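PDB 6XJ6: Pgp2 from Campylobacter jejuni subsp. jejuni, which is a peptidoglycan hydrolase, probably an LD-carboxypeptidase, that helps set the helical cell shape and binds peptidoglycan through an accessory NTF2-like domain. Local coordinates for residues P102-L105 against D106-G110; I137-N141 against N142-K146; D171-A174 against S175-D179. All coordinates share one frame; numbering follows the deposited sequence.

Contact 1. Residues P102-L105 against D106-G110; sequences PNLL and DKVQG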
ATOM      1  N   PRO A 102       8.558  -0.892   7.818  1.00 14.94           N
ATOM      2  CA  PRO A 102       8.256  -1.879   6.779  1.00 14.24           C
ATOM      3  C   PRO A 102       6.803  -2.314   6.827  1.00 13.97           C
ATOM      4  O   PRO A 102       6.244  -2.522   7.907  1.00 16.00           O
ATOM      5  CB  PRO A 102       9.171  -3.055   7.144  1.00 16.49           C
ATOM      6  CG  PRO A 102       9.273  -2.982   8.617  1.00 18.71           C
ATOM      7  CD  PRO A 102       9.231  -1.515   8.973  1.00 17.31           C
ATOM      8  N   ASN A 103       6.189  -2.439   5.655  1.00 13.94           N
ATOM      9  CA  ASN A 103       4.834  -2.954   5.586  1.00 15.53           C
ATOM     10  C   ASN A 103       4.867  -4.482   5.621  1.00 14.94           C
ATOM     11  O   ASN A 103       5.924  -5.110   5.747  1.00 15.97           O
ATOM     12  CB  ASN A 103       4.092  -2.366   4.382  1.00 15.80           C
ATOM     13  CG  ASN A 103       4.640  -2.844   3.046  1.00 14.50           C
ATOM     14  OD1 ASN A 103       5.120  -3.966   2.916  1.00 15.25           O
ATOM     15  ND2 ASN A 103       4.538  -1.993   2.033  1.00 16.26           N
ATOM     16  N   LEU A 104       3.689  -5.093   5.539  1.00 15.43           N
ATOM     17  CA  LEU A 104       3.609  -6.545   5.676  1.00 15.70           C
ATOM     18  C   LEU A 104       4.419  -7.252   4.595  1.00 16.76           C
ATOM     19  O   LEU A 104       5.091  -8.252   4.867  1.00 18.08           O
ATOM     20  CB  LEU A 104       2.152  -6.994   5.629  1.00 17.75           C
ATOM     21  CG  LEU A 104       1.936  -8.503   5.703  1.00 20.88           C
ATOM     22  CD1 LEU A 104       2.378  -9.057   7.043  1.00 26.13           C
ATOM     23  CD2 LEU A 104       0.475  -8.815   5.430  1.00 24.50           C
ATOM     24  N   LEU A 105       4.349  -6.770   3.355  1.00 14.79           N
ATOM     25  CA  LEU A 105       5.112  -7.402   2.283  1.00 14.13           C
ATOM     26  C   LEU A 105       6.608  -7.301   2.556  1.00 14.45           C
ATOM     27  O   LEU A 105       7.340  -8.290   2.442  1.00 16.50           O
ATOM     28  CB  LEU A 105       4.753  -6.765   0.941  1.00 14.98           C
ATOM     29  CG  LEU A 105       5.470  -7.347  -0.279  1.00 17.21           C
ATOM     30  CD1 LEU A 105       5.061  -8.789  -0.532  1.00 18.30           C
ATOM     31  CD2 LEU A 105       5.189  -6.485  -1.495  1.00 19.14           C
ATOM     32  N   ASP A 106       7.075  -6.110   2.921  1.00 14.87           N
ATOM     33  CA  ASP A 106       8.461  -5.944   3.345  1.00 15.88           C
ATOM     34  C   ASP A 106       8.825  -6.967   4.410  1.00 17.01           C
ATOM     35  O   ASP A 106       9.876  -7.616   4.337  1.00 17.78           O
ATOM     36  CB  ASP A 106       8.657  -4.540   3.919  1.00 15.84           C
ATOM     37  CG  ASP A 106       8.458  -3.436   2.888  1.00 14.82           C
ATOM     38  OD1 ASP A 106       8.803  -3.634   1.707  1.00 17.68           O
ATOM     39  OD2 ASP A 106       7.979  -2.354   3.283  1.00 14.67           O
ATOM     40  N   LYS A 107       7.970  -7.115   5.424  1.00 18.02           N
ATOM     41  CA  LYS A 107       8.309  -7.982   6.550  1.00 19.64           C
ATOM     42  C   LYS A 107       8.397  -9.441   6.124  1.00 19.30           C
ATOM     43  O   LYS A 107       9.330 -10.148   6.514  1.00 21.80           O
ATOM     44  CB  LYS A 107       7.293  -7.818   7.680  1.00 21.79           C
ATOM     45  CG  LYS A 107       7.376  -6.489   8.414  1.00 23.64           C
ATOM     46  CD  LYS A 107       6.287  -6.410   9.464  1.00 26.95           C
ATOM     47  CE  LYS A 107       6.389  -5.161  10.306  1.00 29.59           C
ATOM     48  NZ  LYS A 107       5.332  -5.164  11.350  1.00 32.58           N
ATOM     49  N   VAL A 108       7.422  -9.928   5.351  1.00 20.44           N
ATOM     50  CA  VAL A 108       7.454 -11.340   4.985  1.00 21.15           C
ATOM     51  C   VAL A 108       8.587 -11.633   4.012  1.00 20.99           C
ATOM     52  O   VAL A 108       9.032 -12.782   3.905  1.00 23.77           O
ATOM     53  CB  VAL A 108       6.097 -11.879   4.486  1.00 24.71           C
ATOM     54  CG1 VAL A 108       5.026 -11.660   5.539  1.00 26.62           C
ATOM     55  CG2 VAL A 108       5.703 -11.246   3.163  1.00 24.04           C
ATOM     56  N   GLN A 109       9.066 -10.619   3.302  1.00 20.37           N
ATOM     57  CA  GLN A 109      10.245 -10.759   2.463  1.00 22.09           C
ATOM     58  C   GLN A 109      11.538 -10.679   3.257  1.00 22.31           C
ATOM     59  O   GLN A 109      12.615 -10.791   2.663  1.00 26.01           O
ATOM     60  CB  GLN A 109      10.248  -9.680   1.381  1.00 19.76           C
ATOM     61  CG  GLN A 109       9.160  -9.865   0.351  1.00 21.79           C
ATOM     62  CD  GLN A 109       9.129  -8.750  -0.668  1.00 22.02           C
ATOM     63  OE1 GLN A 109       9.731  -7.695  -0.471  1.00 24.42           O
ATOM     64  NE2 GLN A 109       8.415  -8.976  -1.767  1.00 25.84           N
ATOM     65  N   GLY A 110      11.454 -10.488   4.568  1.00 22.21           N
ATOM     66  CA  GLY A 110      12.622 -10.454   5.422  1.00 22.94           C
ATOM     67  C   GLY A 110      13.310  -9.111   5.525  1.00 21.88           C
ATOM     68  O   GLY A 110      14.430  -9.046   6.044  1.00 25.51           O
TER
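The side-chain amide of Asn103 and the carboxylate of Asp106 lie stacked, their planes only 2° apart, with Asn103 OD1 3.3 Å from Asp106 OD2. Two acceptors this close cannot bond to each other, and each is instead turned to account by a backbone N-H. Asn103 OD1 takes the N-H of Asp106 at 2.9 Å, a nearly straight bond of 172° whose donor is tilted from the carbonyl plane. In return, Asp106 OD2 accepts from Asn103 N at 3.0 Å on its anti side and somewhat out of plane. The two reciprocal bonds define a capping box, with Asn103 as the N-cap of helix 104-108. The Asn103 torsion suits this role: CG sits between the backbone N and the carbonyl carbon (chi1 68°), which points OD1 forward to the N-H of Asp106. Both polar groups have further partners, since Tyr79 OH bonds to Asp106 OD2 and Tyr241 OH to Asn103 ND2; Tyr241 thereby brings the C-terminal part of the chain to a helix of the catalytic domain. Pro102, preceded by a cis peptide bond, sets its CB 3.6 Å from Asp106 CB, while the extended Lys107 chain runs past the proline obliquely and brings CE near its carbonyl O. Farther along, Leu104 CD1 meets Val108 CG1 at 4.0 Å, one turn on. Leu105 CD1 lies 3.6 Å from Gln109 NE2, the Gln109 chain reaching back extended from CG. Beyond Gln109 the helix ends in a Schellman motif: Gly110 has positive phi, and its N donates to Lys107 O at 2.9 Å.

Contact 2. Residues I137-N141 against N142-K146; sequences IALFN and NNLEK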
ATOM      1  N   ILE A 137      12.641  11.368   3.807  1.00 15.61           N
ATOM      2  CA  ILE A 137      12.398  12.358   2.765  1.00 16.73           C
ATOM      3  C   ILE A 137      12.342  13.714   3.448  1.00 18.82           C
ATOM      4  O   ILE A 137      11.544  13.912   4.371  1.00 18.55           O
ATOM      5  CB  ILE A 137      11.089  12.068   2.019  1.00 16.35           C
ATOM      6  CG1 ILE A 137      11.183  10.701   1.343  1.00 18.66           C
ATOM      7  CG2 ILE A 137      10.798  13.171   0.999  1.00 17.92           C
ATOM      8  CD1 ILE A 137       9.841  10.143   0.916  1.00 17.60           C
ATOM      9  N   ALA A 138      13.192  14.640   3.009  1.00 17.62           N
ATOM     10  CA  ALA A 138      13.297  15.959   3.615  1.00 19.43           C
ATOM     11  C   ALA A 138      12.696  17.012   2.694  1.00 21.69           C
ATOM     12  O   ALA A 138      13.042  17.086   1.509  1.00 21.83           O
ATOM     13  CB  ALA A 138      14.758  16.304   3.909  1.00 23.24           C
ATOM     14  N   LEU A 139      11.805  17.822   3.253  1.00 19.85           N
ATOM     15  CA  LEU A 139      11.234  18.983   2.592  1.00 18.92           C
ATOM     16  C   LEU A 139      11.738  20.245   3.272  1.00 22.13           C
ATOM     17  O   LEU A 139      12.022  20.244   4.471  1.00 21.95           O
ATOM     18  CB  LEU A 139       9.711  18.950   2.711  1.00 19.77           C
ATOM     19  CG  LEU A 139       9.032  17.747   2.071  1.00 19.03           C
ATOM     20  CD1 LEU A 139       7.536  17.780   2.342  1.00 19.79           C
ATOM     21  CD2 LEU A 139       9.297  17.731   0.576  1.00 21.31           C
ATOM     22  N   PHE A 140      11.842  21.330   2.506  1.00 22.18           N
ATOM     23  CA  PHE A 140      12.311  22.581   3.084  1.00 24.16           C
ATOM     24  C   PHE A 140      11.385  23.015   4.215  1.00 24.53           C
ATOM     25  O   PHE A 140      10.160  22.873   4.131  1.00 23.36           O
ATOM     26  CB  PHE A 140      12.396  23.660   2.001  1.00 26.40           C
ATOM     27  CG  PHE A 140      13.474  23.405   0.987  1.00 30.38           C
ATOM     28  CD1 PHE A 140      14.780  23.188   1.394  1.00 45.99           C
ATOM     29  CD2 PHE A 140      13.189  23.380  -0.365  1.00 50.56           C
ATOM     30  CE1 PHE A 140      15.780  22.953   0.473  1.00 54.08           C
ATOM     31  CE2 PHE A 140      14.188  23.143  -1.292  1.00 40.10           C
ATOM     32  CZ  PHE A 140      15.483  22.929  -0.873  1.00 53.73           C
ATOM     33  N   ASN A 141      11.979  23.535   5.291  1.00 27.79           N
ATOM     34  CA  ASN A 141      11.188  23.883   6.466  1.00 28.20           C
ATOM     35  C   ASN A 141      10.094  24.888   6.130  1.00 27.49           C
ATOM     36  O   ASN A 141       8.996  24.818   6.693  1.00 31.40           O
ATOM     37  CB  ASN A 141      12.096  24.417   7.574  1.00 28.09           C
ATOM     38  CG  ASN A 141      12.975  23.337   8.150  1.00 27.40           C
ATOM     39  OD1 ASN A 141      12.683  22.151   7.997  1.00 26.29           O
ATOM     40  ND2 ASN A 141      14.063  23.735   8.801  1.00 29.45           N
ATOM     41  N   ASN A 142      10.366  25.803   5.196  0.51 28.20           N
ATOM     42  CA  ASN A 142       9.405  26.827   4.806  0.51 33.88           C
ATOM     43  C   ASN A 142       8.254  26.277   3.975  0.51 33.11           C
ATOM     44  O   ASN A 142       7.329  27.036   3.659  0.51 28.67           O
ATOM     45  CB  ASN A 142      10.112  27.933   4.020  0.51 36.42           C
ATOM     46  CG  ASN A 142      10.804  27.414   2.770  0.51 30.89           C
ATOM     47  OD1 ASN A 142      10.563  26.291   2.331  0.51 52.49           O
ATOM     48  ND2 ASN A 142      11.670  28.237   2.191  0.51 44.01           N
ATOM     49  N   ASN A 143       8.301  24.999   3.592  1.00 29.41           N
ATOM     50  CA  ASN A 143       7.198  24.335   2.917  1.00 26.30           C
ATOM     51  C   ASN A 143       6.459  23.362   3.820  1.00 29.30           C
ATOM     52  O   ASN A 143       5.415  22.839   3.418  1.00 26.15           O
ATOM     53  CB  ASN A 143       7.710  23.576   1.685  1.00 22.93           C
ATOM     54  CG  ASN A 143       8.325  24.499   0.649  1.00 26.58           C
ATOM     55  OD1 ASN A 143       7.935  25.665   0.523  1.00 31.00           O
ATOM     56  ND2 ASN A 143       9.292  23.985  -0.100  1.00 32.21           N
ATOM     57  N   LEU A 144       6.962  23.110   5.030  1.00 26.53           N
ATOM     58  CA  LEU A 144       6.404  22.045   5.854  1.00 26.81           C
ATOM     59  C   LEU A 144       5.079  22.436   6.484  1.00 27.42           C
ATOM     60  O   LEU A 144       4.245  21.558   6.731  1.00 25.43           O
ATOM     61  CB  LEU A 144       7.401  21.625   6.931  1.00 28.93           C
ATOM     62  CG  LEU A 144       8.293  20.458   6.524  1.00 25.34           C
ATOM     63  CD1 LEU A 144       9.364  20.259   7.573  1.00 30.30           C
ATOM     64  CD2 LEU A 144       7.506  19.165   6.342  1.00 23.47           C
ATOM     65  N   GLU A 145       4.863  23.723   6.764  1.00 30.93           N
ATOM     66  CA  GLU A 145       3.561  24.144   7.267  1.00 30.54           C
ATOM     67  C   GLU A 145       2.473  23.874   6.239  1.00 27.03           C
ATOM     68  O   GLU A 145       1.390  23.391   6.587  1.00 28.99           O
ATOM     69  CB  GLU A 145       3.584  25.623   7.658  1.00 29.74           C
ATOM     70  CG  GLU A 145       4.352  25.909   8.939  1.00 54.36           C
ATOM     71  CD  GLU A 145       3.753  25.215  10.149  1.00 53.68           C
ATOM     72  OE1 GLU A 145       2.618  24.699  10.043  1.00 62.08           O
ATOM     73  OE2 GLU A 145       4.420  25.182  11.205  1.00 57.95           O
ATOM     74  N   LYS A 146       2.749  24.157   4.961  1.00 27.34           N
ATOM     75  CA  LYS A 146       1.760  23.879   3.925  1.00 28.81           C
ATOM     76  C   LYS A 146       1.530  22.382   3.780  1.00 22.89           C
ATOM     77  O   LYS A 146       0.384  21.933   3.665  1.00 24.32           O
ATOM     78  CB  LYS A 146       2.186  24.487   2.589  1.00 27.96           C
ATOM     79  CG  LYS A 146       1.200  24.161   1.459  1.00 38.00           C
ATOM     80  CD  LYS A 146       1.540  24.842   0.137  1.00 46.28           C
ATOM     81  CE  LYS A 146       0.515  24.466  -0.935  1.00 48.73           C
ATOM     82  NZ  LYS A 146       0.715  25.189  -2.225  1.00 47.13           N
TER
HETATM   83  O   HOH W   1       6.658  25.979   6.854  1.00 37.08           O
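Asn143 and Phe140 run side by side and point the same way where the chain turns from strand 137-138 into helix 141-151. Starting at its root, Asn143 CB lies 3.5 Å from Phe140 O, the same oxygen that accepts the backbone N-H of Asn143 at 2.9 Å. That donor stands 53° out of the carbonyl plane, off the lone-pair directions; the bond spans three residues, from Asn143 back to Phe140. With CG anti to the carbonyl carbon (chi1 -63°), the amide is carried back alongside the aromatic residue. Its tip, Asn143 ND2, is 3.8 Å from Phe140 CB and reaches the ring at its edge near CD2, the ring and amide planes being 68° apart. Asn143 ND2 donates to Gln55 OE1, which also accepts from Phe140 N; one glutamine of strand 48-56 thus ties both residues to the sheet. Next along the helix, Leu144 packs CD2 against Leu139 CD1 at 4.2 Å, and its N donates to Asn141 O at 3.1 Å. A water bridges the following step, donating to Asn141 O and accepting from Glu145 N at 2.9 Å, in place of a direct bond there. Asn141 OD1 accepts from Tyr121 N, and the side chain of Leu144 lies about 6 Å from that of His119, a predicted active-site residue. The chemistry is therefore mixed: two buried leucines meet, while the amide side chains tie the turn to Tyr121 and Gln55, probably helping to fix this helix beside the predicted catalytic site.

Contact 3. Residues D171-A174 against S175-D179; sequences DQIA and SLLAD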
ATOM      1  N   ASP A 171      -8.572  -1.258 -16.288  1.00 20.54           N
ATOM      2  CA  ASP A 171      -8.811  -2.674 -16.546  1.00 21.48           C
ATOM      3  C   ASP A 171      -8.213  -3.541 -15.450  1.00 18.94           C
ATOM      4  O   ASP A 171      -8.779  -4.580 -15.094  1.00 19.39           O
ATOM      5  CB  ASP A 171      -8.224  -3.070 -17.898  1.00 25.24           C
ATOM      6  CG  ASP A 171      -8.496  -4.521 -18.246  1.00 33.73           C
ATOM      7  OD1 ASP A 171      -9.627  -4.820 -18.689  1.00 36.79           O
ATOM      8  OD2 ASP A 171      -7.585  -5.362 -18.065  1.00 37.68           O
ATOM      9  N   GLN A 172      -7.063  -3.126 -14.908  1.00 20.38           N
ATOM     10  CA  GLN A 172      -6.402  -3.888 -13.853  1.00 19.40           C
ATOM     11  C   GLN A 172      -7.160  -3.785 -12.533  1.00 17.49           C
ATOM     12  O   GLN A 172      -7.317  -4.782 -11.819  1.00 18.65           O
ATOM     13  CB  GLN A 172      -4.961  -3.393 -13.685  1.00 20.81           C
ATOM     14  CG  GLN A 172      -4.057  -3.706 -14.875  1.00 23.92           C
ATOM     15  CD  GLN A 172      -2.690  -3.022 -14.809  1.00 24.13           C
ATOM     16  OE1 GLN A 172      -2.409  -2.226 -13.909  1.00 24.04           O
ATOM     17  NE2 GLN A 172      -1.834  -3.333 -15.775  1.00 28.10           N
ATOM     18  N   ILE A 173      -7.621  -2.585 -12.176  1.00 18.30           N
ATOM     19  CA  ILE A 173      -8.408  -2.446 -10.957  1.00 16.97           C
ATOM     20  C   ILE A 173      -9.681  -3.272 -11.058  1.00 16.19           C
ATOM     21  O   ILE A 173     -10.066  -3.969 -10.114  1.00 18.17           O
ATOM     22  CB  ILE A 173      -8.695  -0.962 -10.673  1.00 17.93           C
ATOM     23  CG1 ILE A 173      -7.391  -0.254 -10.304  1.00 20.49           C
ATOM     24  CG2 ILE A 173      -9.765  -0.811  -9.591  1.00 18.74           C
ATOM     25  CD1 ILE A 173      -7.555   1.194  -9.950  1.00 23.72           C
ATOM     26  N   ALA A 174     -10.349  -3.213 -12.211  1.00 17.48           N
ATOM     27  CA  ALA A 174     -11.596  -3.949 -12.380  1.00 19.46           C
ATOM     28  C   ALA A 174     -11.371  -5.453 -12.310  1.00 18.44           C
ATOM     29  O   ALA A 174     -12.156  -6.180 -11.682  1.00 18.42           O
ATOM     30  CB  ALA A 174     -12.241  -3.565 -13.709  1.00 20.83           C
ATOM     31  N   SER A 175     -10.320  -5.948 -12.968  1.00 18.78           N
ATOM     32  CA  SER A 175     -10.055  -7.380 -12.921  1.00 19.70           C
ATOM     33  C   SER A 175      -9.687  -7.821 -11.510  1.00 18.90           C
ATOM     34  O   SER A 175     -10.113  -8.889 -11.055  1.00 21.56           O
ATOM     35  CB  SER A 175      -8.966  -7.760 -13.923  1.00 23.63           C
ATOM     36  OG  SER A 175      -7.691  -7.303 -13.509  1.00 26.31           O
ATOM     37  N   LEU A 176      -8.911  -7.005 -10.793  1.00 17.84           N
ATOM     38  CA  LEU A 176      -8.534  -7.374  -9.434  1.00 18.42           C
ATOM     39  C   LEU A 176      -9.741  -7.393  -8.506  1.00 18.79           C
ATOM     40  O   LEU A 176      -9.848  -8.266  -7.639  1.00 20.47           O
ATOM     41  CB  LEU A 176      -7.457  -6.429  -8.903  1.00 19.79           C
ATOM     42  CG  LEU A 176      -6.037  -6.669  -9.420  1.00 21.14           C
ATOM     43  CD1 LEU A 176      -5.123  -5.571  -8.920  1.00 23.37           C
ATOM     44  CD2 LEU A 176      -5.501  -8.034  -8.999  1.00 21.94           C
ATOM     45  N   LEU A 177     -10.662  -6.441  -8.665  1.00 18.27           N
ATOM     46  CA  LEU A 177     -11.860  -6.446  -7.834  1.00 18.19           C
ATOM     47  C   LEU A 177     -12.711  -7.678  -8.105  1.00 17.84           C
ATOM     48  O   LEU A 177     -13.255  -8.284  -7.173  1.00 19.18           O
ATOM     49  CB  LEU A 177     -12.664  -5.170  -8.059  1.00 20.75           C
ATOM     50  CG  LEU A 177     -12.094  -3.943  -7.354  1.00 22.49           C
ATOM     51  CD1 LEU A 177     -12.669  -2.665  -7.912  1.00 22.23           C
ATOM     52  CD2 LEU A 177     -12.382  -4.038  -5.865  1.00 28.67           C
ATOM     53  N   ALA A 178     -12.841  -8.066  -9.374  1.00 18.29           N
ATOM     54  CA  ALA A 178     -13.560  -9.294  -9.685  1.00 16.96           C
ATOM     55  C   ALA A 178     -12.862 -10.502  -9.071  1.00 17.71           C
ATOM     56  O   ALA A 178     -13.522 -11.398  -8.531  1.00 19.78           O
ATOM     57  CB  ALA A 178     -13.694  -9.445 -11.195  1.00 20.20           C
ATOM     58  N   ASP A 179     -11.526 -10.540  -9.135  1.00 19.11           N
ATOM     59  CA  ASP A 179     -10.785 -11.629  -8.504  1.00 19.09           C
ATOM     60  C   ASP A 179     -10.974 -11.619  -6.992  1.00 18.81           C
ATOM     61  O   ASP A 179     -11.140 -12.676  -6.370  1.00 19.99           O
ATOM     62  CB  ASP A 179      -9.298 -11.511  -8.831  1.00 20.51           C
ATOM     63  CG  ASP A 179      -8.970 -11.889 -10.259  1.00 22.28           C
ATOM     64  OD1 ASP A 179      -9.804 -12.540 -10.925  1.00 25.92           O
ATOM     65  OD2 ASP A 179      -7.852 -11.542 -10.709  1.00 22.47           O
TER
HETATM   66  O   HOH W   2      -6.308  -6.964 -15.966  1.00 36.55           O
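Ser175 sits one turn after Asp171 in helix 170-188, a continuous alpha-helix whose main-chain bonds run from each residue to the fourth before it; the helix packs on strands 232-240 and 263-275 of the sheet of the NTF2-like part. Ser175 N donates to Asp171 O at 3.0 Å. Its hydroxyl, held between the backbone N and the carbonyl carbon (chi1 72°), faces back along the helix, with OG 3.1 Å from Gln172 O. A water donates to both Ser175 OG and Asp171 OD2, joining the two polar side chains one turn apart. The other oxygen, Asp171 OD1, has a salt bridge to Lys6.

Leu176 follows, its N bonded to Gln172 O at 2.9 Å and its CG 3.3 Å from the same oxygen; beyond this its side chain meets Val273 and Ile275 of strand 263-275. Leu177 N donates to Ile173 O. Through Trp9 on one hand and Ile236 and Ile238 on the other, Leu177 touches both helix 6-13 and strand 232-240. Ala178 adds its methyl 3.6 Å from Ala174 O, and its N bonds to that oxygen. Asp179 continues the pattern, its N bonded to Ser175 O. Side by side and pointing the same way, Ile173 and Leu177 bring Ile173 CG2 within 3.8 Å of Leu177 CD1.

Overall arrangement
Contact 3 is the buried one, inside the long helix 170-188, whereas contacts 1 and 2 are only partly buried and both lie in the catalytic domain. There, contact 1 spans a short helix from cap to end, and contact 2 the start of a longer one. Contact 1 uses a capping box made by side chains, contact 2 a turn leading out of a strand, with a water completing it. Contact 3 combines regular main-chain bonds, one leucine-isoleucine contact and a water bridge between polar side chains. Strand 263-275 touches both contact 1 and contact 3, although their centres lie about 24 Å apart. Contacts 2 and 3 are farther separated, about 37 Å between centres, on opposite sides of the chain's centre.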